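Local coordinates for transcriptional regulator (Pseudomonas aeruginosa, PDB 3E7Q), which probably binds cis-regulatory DNA as a TetR-family transcription factor, most likely working as a repressor, at residues A35-I40 with V46-I51; L67-R72 with D111-F116; G143-L148 with D198-G203; W174-S177 with T183-P186. All coordinates share one frame; numbering follows the deposited sequence.

Interaction 1: A35-I40 with V46-I51; sequences ASVRKI and VSVGLI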
loop_
_atom_site.group_PDB
_atom_site.type_symbol
_atom_site.label_atom_id
_atom_site.label_comp_id
_atom_site.label_asym_id
_atom_site.label_seq_id
_atom_site.Cartn_x
_atom_site.Cartn_y
_atom_site.Cartn_z
ATOM N N ALA B 35 19.031 0.454 7.717
ATOM C CA ALA B 35 19.736 1.719 7.442
ATOM C C ALA B 35 20.384 2.239 8.713
ATOM O O ALA B 35 19.937 1.907 9.795
ATOM C CB ALA B 35 18.766 2.789 6.837
ATOM N N SER B 36 21.460 3.022 8.583
ATOM C CA SER B 36 22.044 3.736 9.709
ATOM C C SER B 36 22.705 4.940 9.118
ATOM O O SER B 36 22.860 4.983 7.921
ATOM C CB SER B 36 23.094 2.864 10.389
ATOM O OG SER B 36 24.084 2.465 9.451
ATOM N N VAL B 37 23.114 5.899 9.939
ATOM C CA VAL B 37 23.779 7.085 9.440
ATOM C C VAL B 37 25.094 6.740 8.712
ATOM O O VAL B 37 25.429 7.401 7.716
ATOM C CB VAL B 37 24.072 8.130 10.555
ATOM C CG1 VAL B 37 22.815 8.469 11.340
ATOM C CG2 VAL B 37 25.084 7.624 11.476
ATOM N N ARG B 38 25.825 5.728 9.213
ATOM C CA ARG B 38 27.005 5.176 8.536
ATOM C C ARG B 38 26.660 4.653 7.124
ATOM O O ARG B 38 27.274 5.063 6.144
ATOM C CB ARG B 38 27.712 4.073 9.399
ATOM C CG ARG B 38 28.661 4.594 10.572
ATOM C CD ARG B 38 29.898 3.691 10.981
ATOM N NE ARG B 38 31.179 4.414 10.722
ATOM C CZ ARG B 38 32.084 4.120 9.773
ATOM N NH1 ARG B 38 31.941 3.047 8.995
ATOM N NH2 ARG B 38 33.169 4.892 9.606
ATOM N N LYS B 39 25.662 3.784 7.009
ATOM C CA LYS B 39 25.224 3.305 5.705
ATOM C C LYS B 39 24.639 4.394 4.765
ATOM O O LYS B 39 24.646 4.217 3.522
ATOM C CB LYS B 39 24.247 2.145 5.858
ATOM C CG LYS B 39 24.875 0.874 6.414
ATOM C CD LYS B 39 23.771 -0.149 6.720
ATOM C CE LYS B 39 24.314 -1.578 6.908
ATOM N NZ LYS B 39 23.227 -2.570 7.312
ATOM N N ILE B 40 24.173 5.511 5.352
ATOM C CA ILE B 40 23.685 6.674 4.598
ATOM C C ILE B 40 24.881 7.394 3.990
ATOM O O ILE B 40 24.902 7.695 2.794
ATOM C CB ILE B 40 22.812 7.653 5.492
ATOM C CG1 ILE B 40 21.419 7.044 5.747
ATOM C CG2 ILE B 40 22.636 9.011 4.835
ATOM C CD1 ILE B 40 20.661 7.653 6.910
ATOM N N VAL B 46 30.646 10.020 1.525
ATOM C CA VAL B 46 31.325 10.925 2.483
ATOM C C VAL B 46 31.418 10.207 3.843
ATOM O O VAL B 46 30.660 9.238 4.097
ATOM C CB VAL B 46 30.627 12.340 2.622
ATOM C CG1 VAL B 46 29.973 12.772 1.303
ATOM C CG2 VAL B 46 29.593 12.350 3.731
ATOM N N SER B 47 32.303 10.692 4.714
ATOM C CA SER B 47 32.510 10.040 6.008
ATOM C C SER B 47 31.380 10.312 7.036
ATOM O O SER B 47 30.658 11.326 6.980
ATOM C CB SER B 47 33.892 10.389 6.599
ATOM O OG SER B 47 33.767 11.304 7.664
ATOM N N VAL B 48 31.278 9.386 7.990
ATOM C CA VAL B 48 30.203 9.382 8.996
ATOM C C VAL B 48 30.518 10.299 10.198
ATOM O O VAL B 48 29.597 10.742 10.912
ATOM C CB VAL B 48 29.940 7.957 9.480
ATOM C CG1 VAL B 48 28.419 7.724 9.596
ATOM C CG2 VAL B 48 30.557 6.956 8.502
ATOM N N GLY B 49 31.821 10.557 10.416
ATOM C CA GLY B 49 32.264 11.633 11.298
ATOM C C GLY B 49 31.569 12.923 10.881
ATOM O O GLY B 49 30.832 13.521 11.668
ATOM N N LEU B 50 31.792 13.306 9.620
ATOM C CA LEU B 50 31.126 14.447 8.986
ATOM C C LEU B 50 29.619 14.575 9.302
ATOM O O LEU B 50 29.132 15.665 9.597
ATOM C CB LEU B 50 31.306 14.387 7.456
ATOM C CG LEU B 50 30.856 15.632 6.667
ATOM C CD1 LEU B 50 31.911 16.743 6.720
ATOM C CD2 LEU B 50 30.506 15.268 5.215
ATOM N N ILE B 51 28.877 13.478 9.217
ATOM C CA ILE B 51 27.397 13.566 9.144
ATOM C C ILE B 51 26.643 13.328 10.483
ATOM O O ILE B 51 25.556 13.920 10.703
ATOM C CB ILE B 51 26.869 12.727 7.954
ATOM C CG1 ILE B 51 27.201 13.508 6.661
ATOM C CG2 ILE B 51 25.339 12.441 8.100
ATOM C CD1 ILE B 51 27.080 12.747 5.377
#

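Interaction 2: L67-R72 with D111-F116; sequences LAVTGR and DAWLAF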
loop_
_atom_site.group_PDB
_atom_site.type_symbol
_atom_site.label_atom_id
_atom_site.label_comp_id
_atom_site.label_asym_id
_atom_site.label_seq_id
_atom_site.Cartn_x
_atom_site.Cartn_y
_atom_site.Cartn_z
ATOM N N LEU B 67 9.697 13.937 4.158
ATOM C CA LEU B 67 9.170 15.274 3.909
ATOM C C LEU B 67 9.444 15.837 2.526
ATOM O O LEU B 67 8.580 16.514 1.944
ATOM C CB LEU B 67 9.701 16.257 4.958
ATOM C CG LEU B 67 8.781 16.485 6.148
ATOM C CD1 LEU B 67 9.499 17.171 7.317
ATOM C CD2 LEU B 67 7.485 17.294 5.715
ATOM N N ALA B 68 10.671 15.628 2.045
ATOM C CA ALA B 68 11.070 15.992 0.701
ATOM C C ALA B 68 10.214 15.227 -0.307
ATOM O O ALA B 68 9.718 15.816 -1.228
ATOM C CB ALA B 68 12.563 15.712 0.463
ATOM N N VAL B 69 10.018 13.930 -0.117
ATOM C CA VAL B 69 9.390 13.107 -1.141
ATOM C C VAL B 69 7.886 13.497 -1.255
ATOM O O VAL B 69 7.386 13.811 -2.382
ATOM C CB VAL B 69 9.599 11.606 -0.880
ATOM C CG1 VAL B 69 8.634 10.784 -1.622
ATOM C CG2 VAL B 69 11.000 11.164 -1.261
ATOM N N THR B 70 7.206 13.501 -0.097
ATOM C CA THR B 70 5.831 13.974 -0.003
ATOM C C THR B 70 5.621 15.403 -0.468
ATOM O O THR B 70 4.625 15.680 -1.121
ATOM C CB THR B 70 5.240 13.806 1.428
ATOM O OG1 THR B 70 6.046 14.510 2.374
ATOM C CG2 THR B 70 5.138 12.299 1.797
ATOM N N GLY B 71 6.549 16.302 -0.141
ATOM C CA GLY B 71 6.512 17.692 -0.609
ATOM C C GLY B 71 6.458 17.801 -2.117
ATOM O O GLY B 71 5.681 18.598 -2.685
ATOM N N ARG B 72 7.288 16.988 -2.766
ATOM C CA ARG B 72 7.427 16.997 -4.198
ATOM C C ARG B 72 6.175 16.503 -4.881
ATOM O O ARG B 72 5.718 17.119 -5.844
ATOM C CB ARG B 72 8.621 16.115 -4.617
ATOM C CG ARG B 72 8.663 15.877 -6.087
ATOM C CD ARG B 72 9.824 15.054 -6.537
ATOM N NE ARG B 72 9.592 14.662 -7.925
ATOM C CZ ARG B 72 8.767 13.677 -8.335
ATOM N NH1 ARG B 72 8.104 12.947 -7.445
ATOM N NH2 ARG B 72 8.610 13.413 -9.651
ATOM N N ASP B 111 10.113 1.370 -3.216
ATOM C CA ASP B 111 10.912 0.877 -2.111
ATOM C C ASP B 111 11.050 1.896 -0.977
ATOM O O ASP B 111 11.094 1.515 0.209
ATOM C CB ASP B 111 12.332 0.481 -2.588
ATOM C CG ASP B 111 12.374 -0.062 -4.052
ATOM O OD1 ASP B 111 12.896 -1.217 -4.208
ATOM O OD2 ASP B 111 11.930 0.667 -5.007
ATOM N N ALA B 112 11.140 3.176 -1.356
ATOM C CA ALA B 112 11.286 4.275 -0.410
ATOM C C ALA B 112 10.007 4.452 0.417
ATOM O O ALA B 112 10.060 4.489 1.627
ATOM C CB ALA B 112 11.635 5.567 -1.130
ATOM N N TRP B 113 8.868 4.507 -0.247
ATOM C CA TRP B 113 7.572 4.569 0.452
ATOM C C TRP B 113 7.323 3.381 1.366
ATOM O O TRP B 113 6.825 3.545 2.491
ATOM C CB TRP B 113 6.432 4.678 -0.553
ATOM C CG TRP B 113 6.427 5.937 -1.175
ATOM C CD1 TRP B 113 7.127 6.299 -2.316
ATOM C CD2 TRP B 113 5.750 7.107 -0.714
ATOM N NE1 TRP B 113 6.892 7.617 -2.593
ATOM C CE2 TRP B 113 6.055 8.146 -1.639
ATOM C CE3 TRP B 113 4.907 7.378 0.382
ATOM C CZ2 TRP B 113 5.534 9.450 -1.515
ATOM C CZ3 TRP B 113 4.388 8.673 0.522
ATOM C CH2 TRP B 113 4.706 9.697 -0.424
ATOM N N LEU B 114 7.714 2.195 0.909
ATOM C CA LEU B 114 7.551 1.015 1.705
ATOM C C LEU B 114 8.361 1.094 3.031
ATOM O O LEU B 114 7.893 0.731 4.095
ATOM C CB LEU B 114 7.891 -0.208 0.882
ATOM C CG LEU B 114 6.943 -0.647 -0.241
ATOM C CD1 LEU B 114 7.616 -1.833 -0.905
ATOM C CD2 LEU B 114 5.614 -1.052 0.262
ATOM N N ALA B 115 9.548 1.664 2.937
ATOM C CA ALA B 115 10.422 1.869 4.070
ATOM C C ALA B 115 9.852 2.953 5.015
ATOM O O ALA B 115 9.907 2.778 6.239
ATOM C CB ALA B 115 11.869 2.219 3.587
ATOM N N PHE B 116 9.311 4.048 4.464
ATOM C CA PHE B 116 8.654 5.101 5.294
ATOM C C PHE B 116 7.442 4.586 6.083
ATOM O O PHE B 116 7.245 4.863 7.270
ATOM C CB PHE B 116 8.161 6.256 4.414
ATOM C CG PHE B 116 9.251 7.013 3.646
ATOM C CD1 PHE B 116 10.474 7.304 4.205
ATOM C CD2 PHE B 116 8.971 7.500 2.380
ATOM C CE1 PHE B 116 11.428 8.025 3.517
ATOM C CE2 PHE B 116 9.908 8.210 1.676
ATOM C CZ PHE B 116 11.172 8.470 2.268
#

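Interaction 3: G143-L148 with D198-G203; sequences GVLRQL and DGLEAG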
loop_
_atom_site.group_PDB
_atom_site.type_symbol
_atom_site.label_atom_id
_atom_site.label_comp_id
_atom_site.label_asym_id
_atom_site.label_seq_id
_atom_site.Cartn_x
_atom_site.Cartn_y
_atom_site.Cartn_z
ATOM N N GLY B 143 -11.349 19.817 -1.316
ATOM C CA GLY B 143 -11.686 21.110 -1.927
ATOM C C GLY B 143 -12.322 20.944 -3.291
ATOM O O GLY B 143 -13.283 21.649 -3.645
ATOM N N VAL B 144 -11.789 20.027 -4.101
ATOM C CA VAL B 144 -12.364 19.828 -5.432
ATOM C C VAL B 144 -13.656 18.959 -5.395
ATOM O O VAL B 144 -14.547 19.171 -6.185
ATOM C CB VAL B 144 -11.288 19.460 -6.547
ATOM C CG1 VAL B 144 -10.287 18.519 -6.114
ATOM C CG2 VAL B 144 -11.979 18.935 -7.811
ATOM N N LEU B 145 -13.773 18.029 -4.449
ATOM C CA LEU B 145 -14.983 17.246 -4.276
ATOM C C LEU B 145 -16.133 18.110 -3.780
ATOM O O LEU B 145 -17.275 17.859 -4.145
ATOM C CB LEU B 145 -14.749 16.071 -3.379
ATOM C CG LEU B 145 -13.849 15.009 -4.003
ATOM C CD1 LEU B 145 -13.467 14.011 -2.947
ATOM C CD2 LEU B 145 -14.581 14.378 -5.181
ATOM N N ARG B 146 -15.795 19.153 -3.014
ATOM C CA ARG B 146 -16.759 20.168 -2.625
ATOM C C ARG B 146 -17.208 21.041 -3.739
ATOM O O ARG B 146 -18.374 21.365 -3.798
ATOM C CB ARG B 146 -16.199 21.076 -1.577
ATOM C CG ARG B 146 -16.150 20.355 -0.282
ATOM C CD ARG B 146 -15.939 21.277 0.852
ATOM N NE ARG B 146 -16.099 20.473 2.027
ATOM C CZ ARG B 146 -15.412 20.643 3.132
ATOM N NH1 ARG B 146 -14.508 21.614 3.196
ATOM N NH2 ARG B 146 -15.616 19.802 4.147
ATOM N N GLN B 147 -16.280 21.456 -4.582
ATOM C CA GLN B 147 -16.632 22.140 -5.845
ATOM C C GLN B 147 -17.574 21.272 -6.670
ATOM O O GLN B 147 -18.626 21.719 -7.074
ATOM C CB GLN B 147 -15.343 22.431 -6.625
ATOM C CG GLN B 147 -15.460 23.550 -7.560
ATOM C CD GLN B 147 -14.292 23.683 -8.527
ATOM O OE1 GLN B 147 -13.276 23.018 -8.410
ATOM N NE2 GLN B 147 -14.447 24.561 -9.468
ATOM N N LEU B 148 -17.209 20.011 -6.851
ATOM C CA LEU B 148 -18.064 19.031 -7.510
ATOM C C LEU B 148 -19.471 18.941 -6.956
ATOM O O LEU B 148 -20.442 18.946 -7.731
ATOM C CB LEU B 148 -17.457 17.632 -7.523
ATOM C CG LEU B 148 -18.016 16.579 -8.498
ATOM C CD1 LEU B 148 -17.837 17.003 -9.965
ATOM C CD2 LEU B 148 -17.293 15.252 -8.262
ATOM N N ASP B 198 -17.653 9.259 -11.866
ATOM C CA ASP B 198 -18.916 8.994 -12.566
ATOM C C ASP B 198 -19.916 8.382 -11.609
ATOM O O ASP B 198 -21.080 8.773 -11.578
ATOM C CB ASP B 198 -18.771 7.989 -13.723
ATOM C CG ASP B 198 -18.030 8.529 -14.932
ATOM O OD1 ASP B 198 -17.730 9.727 -15.039
ATOM O OD2 ASP B 198 -17.748 7.697 -15.812
ATOM N N GLY B 199 -19.461 7.369 -10.881
ATOM C CA GLY B 199 -20.258 6.705 -9.852
ATOM C C GLY B 199 -20.887 7.634 -8.830
ATOM O O GLY B 199 -22.077 7.582 -8.612
ATOM N N LEU B 200 -20.074 8.456 -8.194
ATOM C CA LEU B 200 -20.584 9.573 -7.392
ATOM C C LEU B 200 -21.636 10.394 -8.068
ATOM O O LEU B 200 -22.703 10.543 -7.577
ATOM C CB LEU B 200 -19.475 10.546 -7.063
ATOM C CG LEU B 200 -18.617 10.418 -5.837
ATOM C CD1 LEU B 200 -17.872 11.771 -5.708
ATOM C CD2 LEU B 200 -19.358 10.134 -4.585
ATOM N N GLU B 201 -21.313 10.924 -9.236
ATOM C CA GLU B 201 -22.240 11.781 -9.948
ATOM C C GLU B 201 -23.556 11.096 -10.336
ATOM O O GLU B 201 -24.598 11.771 -10.405
ATOM C CB GLU B 201 -21.574 12.375 -11.186
ATOM C CG GLU B 201 -20.457 13.324 -10.888
ATOM C CD GLU B 201 -20.497 14.508 -11.808
ATOM O OE1 GLU B 201 -19.838 14.495 -12.886
ATOM O OE2 GLU B 201 -21.263 15.449 -11.474
ATOM N N ALA B 202 -23.498 9.775 -10.560
ATOM C CA ALA B 202 -24.664 8.994 -10.964
ATOM C C ALA B 202 -25.605 8.768 -9.793
ATOM O O ALA B 202 -26.768 8.511 -10.002
ATOM C CB ALA B 202 -24.272 7.675 -11.622
ATOM N N GLY B 203 -25.112 8.910 -8.570
ATOM C CA GLY B 203 -25.968 8.915 -7.374
ATOM C C GLY B 203 -25.306 8.364 -6.117
ATOM O O GLY B 203 -25.845 8.497 -5.033
HETATM O O HOH W 1 -21.247 17.645 -10.116
#

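Interaction 4: W174-S177 with T183-P186; sequences WLES and TFTP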
loop_
_atom_site.group_PDB
_atom_site.type_symbol
_atom_site.label_atom_id
_atom_site.label_comp_id
_atom_site.label_asym_id
_atom_site.label_seq_id
_atom_site.Cartn_x
_atom_site.Cartn_y
_atom_site.Cartn_z
ATOM N N TRP B 174 -1.718 2.968 -7.270
ATOM C CA TRP B 174 -0.309 3.298 -7.342
ATOM C C TRP B 174 0.537 2.092 -6.872
ATOM O O TRP B 174 1.501 1.734 -7.502
ATOM C CB TRP B 174 -0.023 4.566 -6.530
ATOM C CG TRP B 174 1.394 4.947 -6.564
ATOM C CD1 TRP B 174 2.031 5.671 -7.531
ATOM C CD2 TRP B 174 2.399 4.575 -5.617
ATOM N NE1 TRP B 174 3.371 5.770 -7.248
ATOM C CE2 TRP B 174 3.614 5.116 -6.062
ATOM C CE3 TRP B 174 2.387 3.817 -4.446
ATOM C CZ2 TRP B 174 4.790 4.946 -5.368
ATOM C CZ3 TRP B 174 3.586 3.640 -3.734
ATOM C CH2 TRP B 174 4.760 4.185 -4.199
ATOM N N LEU B 175 0.137 1.469 -5.760
ATOM C CA LEU B 175 0.812 0.326 -5.199
ATOM C C LEU B 175 0.788 -0.878 -6.170
ATOM O O LEU B 175 1.815 -1.501 -6.436
ATOM C CB LEU B 175 0.197 -0.010 -3.818
ATOM C CG LEU B 175 0.694 -1.259 -3.045
ATOM C CD1 LEU B 175 2.207 -1.116 -2.656
ATOM C CD2 LEU B 175 -0.201 -1.508 -1.811
ATOM N N GLU B 176 -0.367 -1.188 -6.737
ATOM C CA GLU B 176 -0.408 -2.251 -7.717
ATOM C C GLU B 176 0.393 -2.002 -8.992
ATOM O O GLU B 176 0.917 -2.947 -9.527
ATOM C CB GLU B 176 -1.838 -2.670 -8.070
ATOM C CG GLU B 176 -1.870 -3.942 -8.963
ATOM C CD GLU B 176 -0.750 -5.037 -8.666
ATOM O OE1 GLU B 176 -0.453 -5.388 -7.461
ATOM O OE2 GLU B 176 -0.202 -5.561 -9.688
ATOM N N SER B 177 0.474 -0.763 -9.475
ATOM C CA SER B 177 1.284 -0.436 -10.648
ATOM C C SER B 177 2.699 -0.796 -10.347
ATOM O O SER B 177 3.349 -1.387 -11.175
ATOM C CB SER B 177 1.243 1.060 -11.060
ATOM O OG SER B 177 -0.094 1.561 -11.277
ATOM N N THR B 183 -0.282 -5.234 -14.653
ATOM C CA THR B 183 -1.681 -5.547 -14.324
ATOM C C THR B 183 -2.665 -4.658 -15.126
ATOM O O THR B 183 -3.668 -5.147 -15.669
ATOM C CB THR B 183 -1.904 -5.389 -12.821
ATOM O OG1 THR B 183 -0.922 -6.174 -12.102
ATOM C CG2 THR B 183 -3.355 -5.777 -12.402
ATOM N N PHE B 184 -2.355 -3.361 -15.225
ATOM C CA PHE B 184 -3.208 -2.440 -15.923
ATOM C C PHE B 184 -2.326 -1.275 -16.321
ATOM O O PHE B 184 -1.327 -1.021 -15.646
ATOM C CB PHE B 184 -4.361 -2.000 -15.021
ATOM C CG PHE B 184 -3.930 -1.226 -13.833
ATOM C CD1 PHE B 184 -3.758 0.151 -13.918
ATOM C CD2 PHE B 184 -3.739 -1.865 -12.597
ATOM C CE1 PHE B 184 -3.323 0.880 -12.804
ATOM C CE2 PHE B 184 -3.334 -1.144 -11.483
ATOM C CZ PHE B 184 -3.106 0.225 -11.593
ATOM N N THR B 185 -2.677 -0.600 -17.412
ATOM C CA THR B 185 -1.909 0.533 -17.938
ATOM C C THR B 185 -2.191 1.828 -17.151
ATOM O O THR B 185 -3.196 1.949 -16.510
ATOM C CB THR B 185 -2.267 0.818 -19.403
ATOM O OG1 THR B 185 -3.646 1.124 -19.474
ATOM C CG2 THR B 185 -1.988 -0.382 -20.350
ATOM N N PRO B 186 -1.253 2.786 -17.164
ATOM C CA PRO B 186 -1.555 4.150 -16.708
ATOM C C PRO B 186 -2.879 4.726 -17.238
ATOM O O PRO B 186 -3.589 5.348 -16.494
ATOM C CB PRO B 186 -0.385 4.965 -17.260
ATOM C CG PRO B 186 0.816 3.960 -17.235
ATOM C CD PRO B 186 0.173 2.611 -17.552
HETATM O O HOH W 2 -0.243 1.249 -14.372
#

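Interaction 1: A35-I40 with V46-I51
V48 is the side chain to follow here: its two methyls split the work, CG1 going to V37 and the base of R38, CG2 to the far end of R38. V37 and V48 meet at a slant through one branch each, V37 CG2 lying 3.8 Å from V48 CG1. The V37 branch gets there because CG2 sits between the backbone N and the carbonyl carbon, while CG1 turns away from the carbonyl carbon (chi1 -53°). R38 runs across V48 at about a right angle. Its chain bends at chi3 and brings the guanidinium over V48, with R38 NE 3.4 Å from V48 CG2. The methyl lies over one face of the planar group, shifted toward its rim, so carbon lies against the flat of the guanidinium. The very close approach of V48 CG1 to the R38 backbone is doubtful and carries no weight. Both helices start with a serine N-cap: S36 OG accepts from K39 N at 3.2 Å, and S47 OG takes a longer, weak bond from L50 N. V37 and I40 rest on L61 of helix 58-82, and V48 and I51 also touch C41, further along helix 37-44. Two short capped helices joined by a tight turn, with V48 at the start of the second packed against the first turn of the other, make the predicted helix-turn-helix of the TetR-family DNA-binding domain.

Interaction 2: L67-R72 with D111-F116
The helical turns bearing V69 and W113 cross steeply, their N-to-C directions 121° apart, and the axes of the two short segments stay 11.7 Å from each other. At that separation the backbones do not touch, even at the nearest pair of CA atoms, V69 and W113, and long aromatic side chains have to bridge the gap. W113 does most of this. Its CG is turned away from the carbonyl carbon (chi1 -70°), which brings the end of the indole toward helix 58-82, and the six-membered ring ends up beside two neighbouring residues of that helix. V69 slides past it in the opposite sense, with V69 CG1 3.4 Å from W113 CZ2. One residue on, T70 CG2 reaches W113 CH2 at the same 3.4 Å, crossing the ring at a slant. F116, a turn further along its helix, meets V69 more loosely: V69 CB is 4.3 Å from F116 CE2. The T70 hydroxyl faces away from all this and is bonded to Y66 O in its own helix, so only the methyl is offered to the indole. Y66 also stacks on F116, and L24 and L27 of helix 12-34 pack against the same phenyl ring. The seam is thus aliphatic carbon against aromatic carbon; the fit rests on shape and van der Waals contact, with no polar pair between the segments.

Interaction 3: G143-L148 with D198-G203
L148 gives up the largest area in this contact, and L200 and E201 meet it from the neighbouring helix. The two leucines touch through single methyls: L148 CD2 stands 4.4 Å from L200 CD1, a light contact. L200 CD1 is shared, because L145 CD2 approaches it at 4.2 Å, so one methyl of helix 186-204 faces two leucines a turn apart on helix 124-152. L148 can serve both neighbours because its CG swings away from the backbone N (chi1 -163°) and its branches then diverge, CD2 to L200 and CD1 to E201. E201 crosses L148 at a slant, its chain bent at chi2, and its carboxylate comes alongside the methyl, with E201 OE2 4.1 Å from L148 CD1. That same oxygen is tied across the gap by a water, which donates to L148 O at 2.8 Å and to E201 OE2 at 2.6 Å. The other carboxylate oxygen, OE1, forms a salt bridge with R89 NH1, an arginine that also pairs with D198. The axes of the short segments run 12.4 Å apart at a shallow 35°, which leaves this spacing to side chains and water. On the subunit side, D198 is paired with R207 of the second subunit, and A202 packs on its counterpart there. The contact thus joins a thin leucine layer to a polar side bridged by one water: the carboxylate is held at both oxygens, and the arginine probably favours its charged form.

Interaction 4: W174-S177 with T183-P186
E176 and T183 form the tight end of this contact, where T183 OG1 donates to E176 OE2 over 2.6 Å. The hydroxyl comes in on the anti side of the carboxylate, 23° out of its plane. E176 CG lies anti to the backbone N (chi1 -172°) and the chain then bends at chi2, which turns the acid toward T183. T183 OG1 is also hydrogen-bonded to N180 O, so the hydroxyl is gripped by two partners. The F184 ring packs beside it: E176 CB sits at its edge, 4.0 Å from F184 CE2. Beyond it, S177 OG comes within 3.3 Å of F184 CZ, and here the fit is looser and a bridging water takes part. This water donates to S177 OG at 3.1 Å and to F184 O at 2.8 Å, while L173 O takes the serine's stronger bond. The whole unit closes the turn between helix 159-179 and helix 186-204, whose first turn T185 caps. Helix 102-105 reaches S177 and P186 through L105, and the second subunit lies against E176, T183 and F184 with its Y134, R138 and I164.

The contacts are spread along the chain, from the predicted DNA-binding end (interaction 1) to the far end of the C-terminal domain (interaction 3). Interaction 1, in the predicted helix-turn-helix, lies about 20 Å centre to centre from interaction 2, and helix 58-82, which starts soon after helix 48-54, carries the chain from one to the other. Interactions 1 and 3 stand on opposite sides of the chain's centre, about 49 Å apart. Interactions 2 and 4 touch directly: the indoles of W113 and W174 pack edge-to-face, with W113 CD1 3.7 Å from W174 CH2. Interaction 4 is nested in the loop that interaction 3 closes, their centres about 24 Å apart, and both border the second subunit.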